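Local coordinates for protein angiotensin-converting enzyme (Anopheles gambiae, PDB 6S1Z) that is probably a zinc-dependent peptidase of the angiotensin-converting enzyme family, cleaving small peptides, and is captured here with the inhibitor fosinoprilat, at residues T256-A261 and G425-V430. Sequence-based numbering, arbitrary orientation.
Sequences TWDNIA and GVTKLV
The indole of Trp-257 carries Val-430 on one face: methyl CG1 stands 3.6 Å from the centroid of the six-membered ring, 10° off its normal, a CH-pi contact, while CG2 runs on beneath the five-membered ring at about 4.0 Å from CG and CD1. With chi1 at -47°, the ring swings beside its own backbone N, over the valine. NE1 donates to Ala-254 O, just before the loop segment, which probably limits the ring's rotation.

The main chain illustrates how a loop can be tied to a helix where its bonding pattern shifts. A pi-type turn sends Val-430 N, the i+4 donor that Val-426 O would normally have, to Gly-425 O, and the loop takes up the carbonyl instead. Trp-257 N donates to Val-426 O at 2.7 Å, meeting the carbonyl nearly head-on (C=O...N 178°), although the bond is bent at the hydrogen.

On the side of Val-426 O away from the indole, Val-426 CG2 touches Ala-261 CB at 3.5 Å, and Thr-427 OG1 lies 3.2 Å from Asp-258 CB, its hydrogen bond going to Arg-423 O. The Asp-258 carboxylate turns back to its own loop, where Thr-256 OG1 donates a hydrogen bond to OD2 from above the carboxylate plane.

The Thr-256 side chain lies about 5 Å from bound fosinoprilat, placing this buried junction beside the inhibitor. The loop following strand 244-245 is thus joined to helix 414-429, helix 204-233 packs against both segments through Val-225, Leu-221 and Tyr-218, and Arg-350 of helix 349-368 touches Asp-258.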
ATOM      1  N   THR A 256      -3.979   8.713  -4.261  1.00 47.46           N
ATOM      2  CA  THR A 256      -5.397   8.729  -3.943  1.00 42.20           C
ATOM      3  C   THR A 256      -5.857  10.176  -3.891  1.00 27.44           C
ATOM      4  O   THR A 256      -5.165  11.035  -3.337  1.00 29.63           O
ATOM      5  CB  THR A 256      -5.701   8.035  -2.607  1.00 55.83           C
ATOM      6  OG1 THR A 256      -5.021   8.710  -1.542  1.00 57.68           O
ATOM      7  CG2 THR A 256      -5.269   6.575  -2.646  1.00 51.42           C
ATOM      8  N   TRP A 257      -7.021  10.442  -4.480  1.00 40.33           N
ATOM      9  CA  TRP A 257      -7.581  11.785  -4.528  1.00 34.79           C
ATOM     10  C   TRP A 257      -8.756  11.940  -3.571  1.00 55.87           C
ATOM     11  O   TRP A 257      -9.596  12.825  -3.759  1.00 58.84           O
ATOM     12  CB  TRP A 257      -8.011  12.127  -5.956  1.00 61.68           C
ATOM     13  CG  TRP A 257      -6.978  11.804  -7.006  1.00 51.43           C
ATOM     14  CD1 TRP A 257      -5.653  11.534  -6.807  1.00 52.34           C
ATOM     15  CD2 TRP A 257      -7.195  11.711  -8.420  1.00 47.14           C
ATOM     16  NE1 TRP A 257      -5.035  11.279  -8.005  1.00 52.57           N
ATOM     17  CE2 TRP A 257      -5.959  11.383  -9.012  1.00 67.07           C
ATOM     18  CE3 TRP A 257      -8.314  11.876  -9.241  1.00 37.51           C
ATOM     19  CZ2 TRP A 257      -5.811  11.217 -10.388  1.00 37.94           C
ATOM     20  CZ3 TRP A 257      -8.164  11.708 -10.608  1.00 52.21           C
ATOM     21  CH2 TRP A 257      -6.922  11.382 -11.166  1.00 38.21           C
ATOM     22  N   ASP A 258      -8.831  11.087  -2.546  1.00 60.95           N
ATOM     23  CA  ASP A 258      -9.967  11.122  -1.632  1.00 59.61           C
ATOM     24  C   ASP A 258     -10.082  12.474  -0.941  1.00 50.35           C
ATOM     25  O   ASP A 258     -11.191  12.971  -0.714  1.00 57.72           O
ATOM     26  CB  ASP A 258      -9.838  10.000  -0.600  1.00 42.74           C
ATOM     27  CG  ASP A 258      -8.503  10.017   0.118  1.00 75.17           C
ATOM     28  OD1 ASP A 258      -8.278  10.935   0.936  1.00 69.49           O
ATOM     29  OD2 ASP A 258      -7.679   9.112  -0.135  1.00 71.25           O
ATOM     30  N   ASN A 259      -8.947  13.095  -0.612  1.00 44.38           N
ATOM     31  CA  ASN A 259      -8.969  14.345   0.137  1.00 35.08           C
ATOM     32  C   ASN A 259      -9.616  15.491  -0.631  1.00 41.01           C
ATOM     33  O   ASN A 259      -9.827  16.558  -0.045  1.00 32.99           O
ATOM     34  CB  ASN A 259      -7.546  14.741   0.540  1.00 56.94           C
ATOM     35  CG  ASN A 259      -6.926  13.769   1.525  1.00 50.60           C
ATOM     36  OD1 ASN A 259      -7.620  13.184   2.356  1.00 51.33           O
ATOM     37  ND2 ASN A 259      -5.613  13.593   1.439  1.00 70.20           N
ATOM     38  N   ILE A 260      -9.927  15.308  -1.915  1.00 60.78           N
ATOM     39  CA  ILE A 260     -10.624  16.314  -2.704  1.00 62.59           C
ATOM     40  C   ILE A 260     -11.938  15.787  -3.267  1.00 48.97           C
ATOM     41  O   ILE A 260     -12.570  16.456  -4.085  1.00 57.77           O
ATOM     42  CB  ILE A 260      -9.729  16.869  -3.832  1.00 58.02           C
ATOM     43  CG1 ILE A 260      -9.140  15.748  -4.698  1.00 57.84           C
ATOM     44  CG2 ILE A 260      -8.610  17.718  -3.255  1.00 52.51           C
ATOM     45  CD1 ILE A 260     -10.108  15.170  -5.705  1.00 56.14           C
ATOM     46  N   ALA A 261     -12.368  14.597  -2.838  1.00 58.81           N
ATOM     47  CA  ALA A 261     -13.632  14.047  -3.319  1.00 54.47           C
ATOM     48  C   ALA A 261     -14.787  15.001  -3.045  1.00 53.90           C
ATOM     49  O   ALA A 261     -15.644  15.216  -3.909  1.00 83.61           O
ATOM     50  CB  ALA A 261     -13.897  12.690  -2.668  1.00 52.39           C
ATOM     51  N   GLY A 425     -14.151   5.978  -6.549  1.00 60.98           N
ATOM     52  CA  GLY A 425     -13.275   6.119  -7.696  1.00 60.20           C
ATOM     53  C   GLY A 425     -12.069   6.988  -7.408  1.00 49.49           C
ATOM     54  O   GLY A 425     -10.926   6.546  -7.559  1.00 34.35           O
ATOM     55  N   VAL A 426     -12.312   8.231  -6.985  1.00 29.24           N
ATOM     56  CA  VAL A 426     -11.225   9.142  -6.646  1.00 41.55           C
ATOM     57  C   VAL A 426     -10.423   8.678  -5.441  1.00 58.39           C
ATOM     58  O   VAL A 426      -9.367   9.252  -5.152  1.00 63.85           O
ATOM     59  CB  VAL A 426     -11.770  10.560  -6.381  1.00 40.25           C
ATOM     60  CG1 VAL A 426     -12.442  11.107  -7.629  1.00 60.57           C
ATOM     61  CG2 VAL A 426     -12.740  10.550  -5.210  1.00 55.89           C
ATOM     62  N   THR A 427     -10.899   7.658  -4.728  1.00 53.64           N
ATOM     63  CA  THR A 427     -10.196   7.102  -3.580  1.00 46.72           C
ATOM     64  C   THR A 427      -9.396   5.854  -3.937  1.00 29.33           C
ATOM     65  O   THR A 427      -8.206   5.772  -3.617  1.00 40.82           O
ATOM     66  CB  THR A 427     -11.195   6.772  -2.462  1.00 50.36           C
ATOM     67  OG1 THR A 427     -11.821   7.976  -2.001  1.00 46.30           O
ATOM     68  CG2 THR A 427     -10.495   6.084  -1.296  1.00 42.21           C
ATOM     69  N   LYS A 428     -10.024   4.886  -4.605  1.00 29.02           N
ATOM     70  CA  LYS A 428      -9.414   3.584  -4.843  1.00 47.98           C
ATOM     71  C   LYS A 428      -9.102   3.298  -6.304  1.00 54.81           C
ATOM     72  O   LYS A 428      -8.142   2.574  -6.580  1.00 58.02           O
ATOM     73  CB  LYS A 428     -10.328   2.471  -4.313  1.00 60.12           C
ATOM     74  CG  LYS A 428     -10.673   2.603  -2.833  1.00 72.37           C
ATOM     75  CD  LYS A 428     -11.446   1.394  -2.320  1.00 79.72           C
ATOM     76  CE  LYS A 428     -10.549   0.178  -2.130  1.00 94.34           C
ATOM     77  NZ  LYS A 428      -9.479   0.412  -1.118  1.00104.96           N
ATOM     78  N   LEU A 429      -9.881   3.833  -7.246  1.00 42.97           N
ATOM     79  CA  LEU A 429      -9.653   3.520  -8.655  1.00 59.55           C
ATOM     80  C   LEU A 429      -8.365   4.160  -9.157  1.00 59.78           C
ATOM     81  O   LEU A 429      -7.541   3.500  -9.801  1.00 46.41           O
ATOM     82  CB  LEU A 429     -10.841   3.981  -9.499  1.00 57.95           C
ATOM     83  CG  LEU A 429     -10.682   3.775 -11.009  1.00 51.46           C
ATOM     84  CD1 LEU A 429     -10.412   2.311 -11.326  1.00 40.36           C
ATOM     85  CD2 LEU A 429     -11.912   4.271 -11.752  1.00 64.10           C
ATOM     86  N   VAL A 430      -8.174   5.449  -8.870  1.00 45.61           N
ATOM     87  CA  VAL A 430      -6.990   6.164  -9.318  1.00 41.25           C
ATOM     88  C   VAL A 430      -5.709   5.583  -8.741  1.00 43.30           C
ATOM     89  O   VAL A 430      -4.617   5.933  -9.197  1.00 50.63           O
ATOM     90  CB  VAL A 430      -7.112   7.659  -8.952  1.00 41.57           C
ATOM     91  CG1 VAL A 430      -8.424   8.227  -9.478  1.00 32.29           C
ATOM     92  CG2 VAL A 430      -7.008   7.852  -7.448  1.00 47.05           C
TER